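Local coordinates for enoyl-acyl carrier protein reductase (Uncultured bacterium, PDB 6KIA) that probably reduces the double bond of enoyl-acyl carrier protein with NADH, the closing step of each fatty acid elongation cycle, at residues H242-L247 against C288-T293; L304-L309 against L424-I429. One frame throughout, in Å; residues are numbered along the deposited sequence.

Contact 1. Residues H242-L247 against C288-T293; sequences HGTEIL and CPEIRT. With NAI (1,4-dihydronicotinamide adenine dinucleotide), chain D.
T244 projects its side chain toward P289 and E290, in the loop that follows strand 283-287, and its two branches do different work. CG2, anti to the backbone N, lies against the proline ring, 4.0 Å from P289 CB. OG1 instead rests over the backbone there, 3.3 Å from P289 CA, and may give a weak hydrogen bond, 3.4 Å, to E290 OE1, although its one proton has another acceptor within reach. The E290 chain starts off along the contact and bends at chi2 (85°), which folds its carboxylate back past T244, the two side chains running in opposite directions. The other carboxylate oxygen, OE2, is held more firmly by Y241 and Q255. A water accepts from H242 N and lies 2.8 Å from both G243 O and C288 O, bridging the two segments.

The far side of 288-293 forms part of the NADH site. I291 N gives an almost straight bond (176°) to the carboxamide oxygen O7N, which would help to hold the carboxamide in its rotation. T293 OG1 donates to phosphate oxygen O2N at 2.6 Å, and P289 O lies 3.3 Å from C4N, the hydride-carrying carbon of NADH. Strand 283-287 belongs to the Rossmann-like sheet, whereas T244 begins strand 244-248, paired with 251-255; helix 426-436 packs against T244 and P289.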
# COMPACT_ATOMS: atom_id res chain seq x y z
N HIS A 242 0.97 8.67 1.71
CA HIS A 242 1.35 10.06 1.46
C HIS A 242 1.79 10.68 2.78
O HIS A 242 1.37 11.79 3.14
CB HIS A 242 0.19 10.84 0.83
CG HIS A 242 0.61 12.11 0.15
ND1 HIS A 242 -0.16 12.72 -0.82
CD2 HIS A 242 1.71 12.88 0.30
CE1 HIS A 242 0.47 13.80 -1.26
NE2 HIS A 242 1.60 13.92 -0.59
N GLY A 243 2.55 9.90 3.54
CA GLY A 243 2.94 10.31 4.88
C GLY A 243 1.80 10.17 5.87
O GLY A 243 0.63 10.02 5.50
N THR A 244 2.13 10.26 7.16
CA THR A 244 1.16 9.98 8.21
C THR A 244 1.37 10.89 9.44
O THR A 244 2.51 11.19 9.79
CB THR A 244 1.30 8.50 8.65
OG1 THR A 244 1.08 7.66 7.51
CG2 THR A 244 0.32 8.15 9.77
N GLU A 245 0.28 11.34 10.07
CA GLU A 245 0.43 12.11 11.31
C GLU A 245 0.63 11.18 12.49
O GLU A 245 -0.17 10.25 12.75
CB GLU A 245 -0.78 13.00 11.58
CG GLU A 245 -1.03 14.04 10.51
CD GLU A 245 -2.24 14.92 10.80
OE1 GLU A 245 -3.34 14.36 10.94
OE2 GLU A 245 -2.09 16.15 10.89
N ILE A 246 1.71 11.43 13.21
CA ILE A 246 2.03 10.63 14.38
C ILE A 246 2.37 11.57 15.53
O ILE A 246 2.68 12.73 15.29
CB ILE A 246 3.21 9.68 14.09
CG1 ILE A 246 4.55 10.44 14.03
CG2 ILE A 246 2.95 8.84 12.82
CD1 ILE A 246 5.76 9.53 13.71
N LEU A 247 2.33 11.07 16.76
CA LEU A 247 2.63 11.89 17.94
C LEU A 247 4.10 12.31 18.01
O LEU A 247 4.98 11.48 18.22
CB LEU A 247 2.28 11.13 19.21
CG LEU A 247 0.77 11.20 19.46
CD1 LEU A 247 0.35 10.29 20.60
CD2 LEU A 247 0.36 12.62 19.78
N CYS A 288 -2.84 5.67 4.27
CA CYS A 288 -2.70 4.87 5.50
C CYS A 288 -1.31 4.91 6.10
O CYS A 288 -0.36 5.27 5.41
CB CYS A 288 -3.09 3.42 5.21
SG CYS A 288 -4.88 3.20 4.84
N PRO A 289 -1.17 4.52 7.38
CA PRO A 289 0.17 4.58 8.01
C PRO A 289 1.22 3.62 7.47
O PRO A 289 0.92 2.61 6.86
CB PRO A 289 -0.12 4.21 9.47
CG PRO A 289 -1.52 4.56 9.68
CD PRO A 289 -2.21 4.20 8.38
N GLU A 290 2.48 3.95 7.77
CA GLU A 290 3.60 3.06 7.57
C GLU A 290 3.43 1.80 8.40
O GLU A 290 3.23 1.88 9.64
CB GLU A 290 4.91 3.76 7.99
CG GLU A 290 5.18 5.12 7.34
CD GLU A 290 4.52 6.30 8.07
OE1 GLU A 290 3.75 6.11 9.04
OE2 GLU A 290 4.78 7.45 7.67
N ILE A 291 3.51 0.64 7.75
CA ILE A 291 3.53 -0.63 8.46
C ILE A 291 4.51 -1.58 7.79
O ILE A 291 5.11 -1.23 6.77
CB ILE A 291 2.12 -1.28 8.54
CG1 ILE A 291 1.53 -1.49 7.15
CG2 ILE A 291 1.15 -0.44 9.39
CD1 ILE A 291 0.30 -2.36 7.23
N ARG A 292 4.71 -2.76 8.36
CA ARG A 292 5.54 -3.75 7.70
C ARG A 292 4.69 -4.84 7.04
O ARG A 292 3.95 -5.57 7.71
CB ARG A 292 6.55 -4.35 8.68
CG ARG A 292 7.57 -3.30 9.10
CD ARG A 292 8.72 -3.89 9.91
NE ARG A 292 9.76 -4.46 9.06
CZ ARG A 292 9.98 -5.76 8.91
NH1 ARG A 292 9.23 -6.64 9.56
NH2 ARG A 292 10.97 -6.18 8.12
N THR A 293 4.77 -4.87 5.72
CA THR A 293 4.11 -5.86 4.87
C THR A 293 5.12 -6.41 3.88
O THR A 293 6.28 -6.01 3.87
CB THR A 293 2.97 -5.24 4.05
OG1 THR A 293 3.54 -4.34 3.11
CG2 THR A 293 1.95 -4.52 4.92
PA NAI D . 1.12 -6.52 -0.25
O1A NAI D . 0.35 -7.47 0.61
O2A NAI D . 2.41 -7.03 -0.87
O5B NAI D . 0.12 -5.97 -1.36
C5B NAI D . 0.61 -5.61 -2.63
C4B NAI D . -0.67 -5.62 -3.53
O4B NAI D . -0.20 -5.08 -4.91
C3B NAI D . -1.14 -6.80 -3.71
O3B NAI D . -2.63 -6.81 -3.71
C2B NAI D . -0.57 -7.26 -5.19
O2B NAI D . -1.39 -8.37 -5.71
C1B NAI D . -0.63 -6.18 -5.89
N9A NAI D . 0.43 -6.13 -6.91
C8A NAI D . 1.78 -6.04 -6.88
N7A NAI D . 2.22 -6.04 -8.13
C5A NAI D . 1.15 -6.12 -8.95
C6A NAI D . 1.13 -6.16 -10.34
N6A NAI D . 2.16 -6.13 -11.34
N1A NAI D . -0.06 -6.25 -10.95
C2A NAI D . -1.21 -6.31 -10.22
N3A NAI D . -1.19 -6.27 -8.83
C4A NAI D . 0.02 -6.18 -8.21
O3 NAI D . 1.56 -5.17 0.60
PN NAI D . 0.66 -3.93 1.11
O1N NAI D . -0.47 -4.43 1.97
O2N NAI D . 1.65 -3.05 1.84
O5D NAI D . 0.09 -3.20 -0.19
C5D NAI D . -1.30 -2.99 -0.38
C4D NAI D . -1.52 -1.48 -0.62
O4D NAI D . -1.29 -0.84 0.50
C3D NAI D . -0.51 -0.94 -1.63
O3D NAI D . -1.11 -0.16 -2.60
C2D NAI D . 0.37 -0.05 -0.72
O2D NAI D . 1.09 0.93 -1.56
C1D NAI D . -0.48 0.47 0.13
N1N NAI D . 0.15 1.00 1.34
C2N NAI D . 1.15 0.31 2.00
C3N NAI D . 1.76 0.89 3.12
C7N NAI D . 2.84 0.14 3.91
O7N NAI D . 3.59 0.74 4.67
N7N NAI D . 2.95 -1.26 3.75
C4N NAI D . 1.38 2.14 3.60
C5N NAI D . 0.34 2.80 2.94
C6N NAI D . -0.26 2.23 1.82
O HOH W 1 -0.36 7.81 4.17

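Contact 2. Residues L304-L309 against L424-I429; sequences LSLFPL and LSHDVI
The first turn of helix 426-436 meets the loop that leads into helix 309-315, where a type I beta turn runs from L306 to L309 and its L309 N to L306 O bond measures 2.9 Å. H426, the first residue of its helix, fills the contact with its imidazole. L309 CB sits over one face of that ring in a CH-pi contact, 4.0 Å from the ring centroid and displaced toward the rim. With CG anti to the backbone N (chi1 180°), L309 carries CD1 back along the histidine, 3.8 Å from H426 CG, and on to I429, whose CG2 lies 4.3 Å from that methyl.

The far end of the imidazole reaches the backbone: H426 CE1 is 3.3 Å from S305 O, a buried carbonyl without a hydrogen-bonding partner in the model. At the ring edge, in its plane, a water lies 2.8 Å from H426 ND1 and donates a weak bond to P308 O, linking the segments where no direct hydrogen bond does. Strand 244-248 touches H426 through T244 and I246, while helix 394-413 packs on L306 and L309, and helix 339-351 on F307 and P308.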
# COMPACT_ATOMS: atom_id res chain seq x y z
N LEU A 304 10.01 2.96 11.72
CA LEU A 304 10.28 3.92 12.77
C LEU A 304 9.08 4.81 12.98
O LEU A 304 8.83 5.26 14.12
CB LEU A 304 11.52 4.78 12.44
CG LEU A 304 12.82 3.99 12.35
CD1 LEU A 304 13.93 4.98 12.02
CD2 LEU A 304 13.13 3.27 13.66
N SER A 305 8.31 5.01 11.91
CA SER A 305 7.14 5.89 12.01
C SER A 305 6.01 5.27 12.84
O SER A 305 5.15 5.99 13.33
CB SER A 305 6.61 6.23 10.62
OG SER A 305 7.59 6.96 9.87
N LEU A 306 6.04 3.96 13.02
CA LEU A 306 4.91 3.24 13.60
C LEU A 306 4.92 3.19 15.13
O LEU A 306 3.86 3.19 15.76
CB LEU A 306 4.89 1.82 13.02
CG LEU A 306 3.82 0.83 13.48
CD1 LEU A 306 2.42 1.33 13.14
CD2 LEU A 306 4.11 -0.50 12.79
N PHE A 307 6.10 3.20 15.75
CA PHE A 307 6.16 3.04 17.22
C PHE A 307 5.31 4.03 18.04
O PHE A 307 4.70 3.62 19.04
CB PHE A 307 7.62 3.11 17.68
CG PHE A 307 8.47 1.99 17.15
CD1 PHE A 307 8.32 0.70 17.62
CD2 PHE A 307 9.43 2.24 16.17
CE1 PHE A 307 9.12 -0.34 17.12
CE2 PHE A 307 10.24 1.22 15.68
CZ PHE A 307 10.09 -0.07 16.15
N PRO A 308 5.25 5.31 17.63
CA PRO A 308 4.43 6.23 18.42
C PRO A 308 2.93 5.91 18.43
O PRO A 308 2.19 6.54 19.19
CB PRO A 308 4.70 7.60 17.76
CG PRO A 308 6.04 7.44 17.11
CD PRO A 308 6.06 6.04 16.62
N LEU A 309 2.48 4.94 17.62
CA LEU A 309 1.08 4.48 17.75
C LEU A 309 0.81 4.04 19.19
O LEU A 309 -0.30 4.19 19.70
CB LEU A 309 0.79 3.33 16.75
CG LEU A 309 -0.63 2.77 16.80
CD1 LEU A 309 -1.64 3.83 16.32
CD2 LEU A 309 -0.76 1.47 15.97
N LEU A 424 -5.83 8.41 7.09
CA LEU A 424 -6.07 7.68 8.33
C LEU A 424 -4.77 7.71 9.12
O LEU A 424 -3.87 6.92 8.85
CB LEU A 424 -6.50 6.24 8.03
CG LEU A 424 -7.69 6.10 7.06
CD1 LEU A 424 -8.04 4.63 6.88
CD2 LEU A 424 -8.89 6.87 7.63
N SER A 425 -4.63 8.65 10.05
CA SER A 425 -3.39 8.74 10.83
C SER A 425 -3.53 8.03 12.18
O SER A 425 -4.57 7.42 12.45
CB SER A 425 -2.97 10.20 10.99
OG SER A 425 -2.58 10.71 9.71
N HIS A 426 -2.50 8.10 13.04
CA HIS A 426 -2.53 7.35 14.28
C HIS A 426 -3.67 7.73 15.20
O HIS A 426 -4.10 6.91 16.00
CB HIS A 426 -1.21 7.51 15.06
CG HIS A 426 -0.07 6.77 14.44
ND1 HIS A 426 1.16 6.65 15.06
CD2 HIS A 426 0.04 6.11 13.27
CE1 HIS A 426 1.98 5.96 14.28
NE2 HIS A 426 1.32 5.61 13.18
N ASP A 427 -4.11 8.98 15.11
CA ASP A 427 -5.16 9.45 16.01
C ASP A 427 -6.47 8.69 15.78
O ASP A 427 -7.00 8.04 16.71
CB ASP A 427 -5.38 10.98 15.88
CG ASP A 427 -5.80 11.43 14.49
OD1 ASP A 427 -5.37 10.86 13.45
OD2 ASP A 427 -6.62 12.38 14.43
N VAL A 428 -6.95 8.68 14.55
CA VAL A 428 -8.25 8.05 14.29
C VAL A 428 -8.15 6.52 14.36
O VAL A 428 -9.09 5.84 14.76
CB VAL A 428 -8.82 8.53 12.95
CG1 VAL A 428 -8.02 7.95 11.76
CG2 VAL A 428 -10.32 8.16 12.85
N ILE A 429 -6.98 5.97 14.04
CA ILE A 429 -6.81 4.54 14.15
C ILE A 429 -6.79 4.11 15.64
O ILE A 429 -7.38 3.09 16.01
CB ILE A 429 -5.52 4.10 13.43
CG1 ILE A 429 -5.75 4.14 11.92
CG2 ILE A 429 -5.05 2.71 13.88
CD1 ILE A 429 -4.46 4.24 11.16
O HOH W 2 1.19 8.45 17.16

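Overall arrangement
Both contacts are buried, their centres about 6 Å apart, and they share one long loop between strand 283-287 and helix 309-315: contact 1 uses its cofactor-facing beginning, contact 2 its end. Strand 244-248 and the start of helix 426-436 join them directly, since E245 N probably bonds to S425 OG at 2.9 Å and E245 O probably accepts from H426 N. E290 also packs on S305. Contact 1 is the more polar, with a carboxylate, a hydroxyl and a bridging water beside the loop that binds the nicotinamide; contact 2, farther from the chain centre, rests mainly on leucine against imidazole, with its own water bridge at the ring edge.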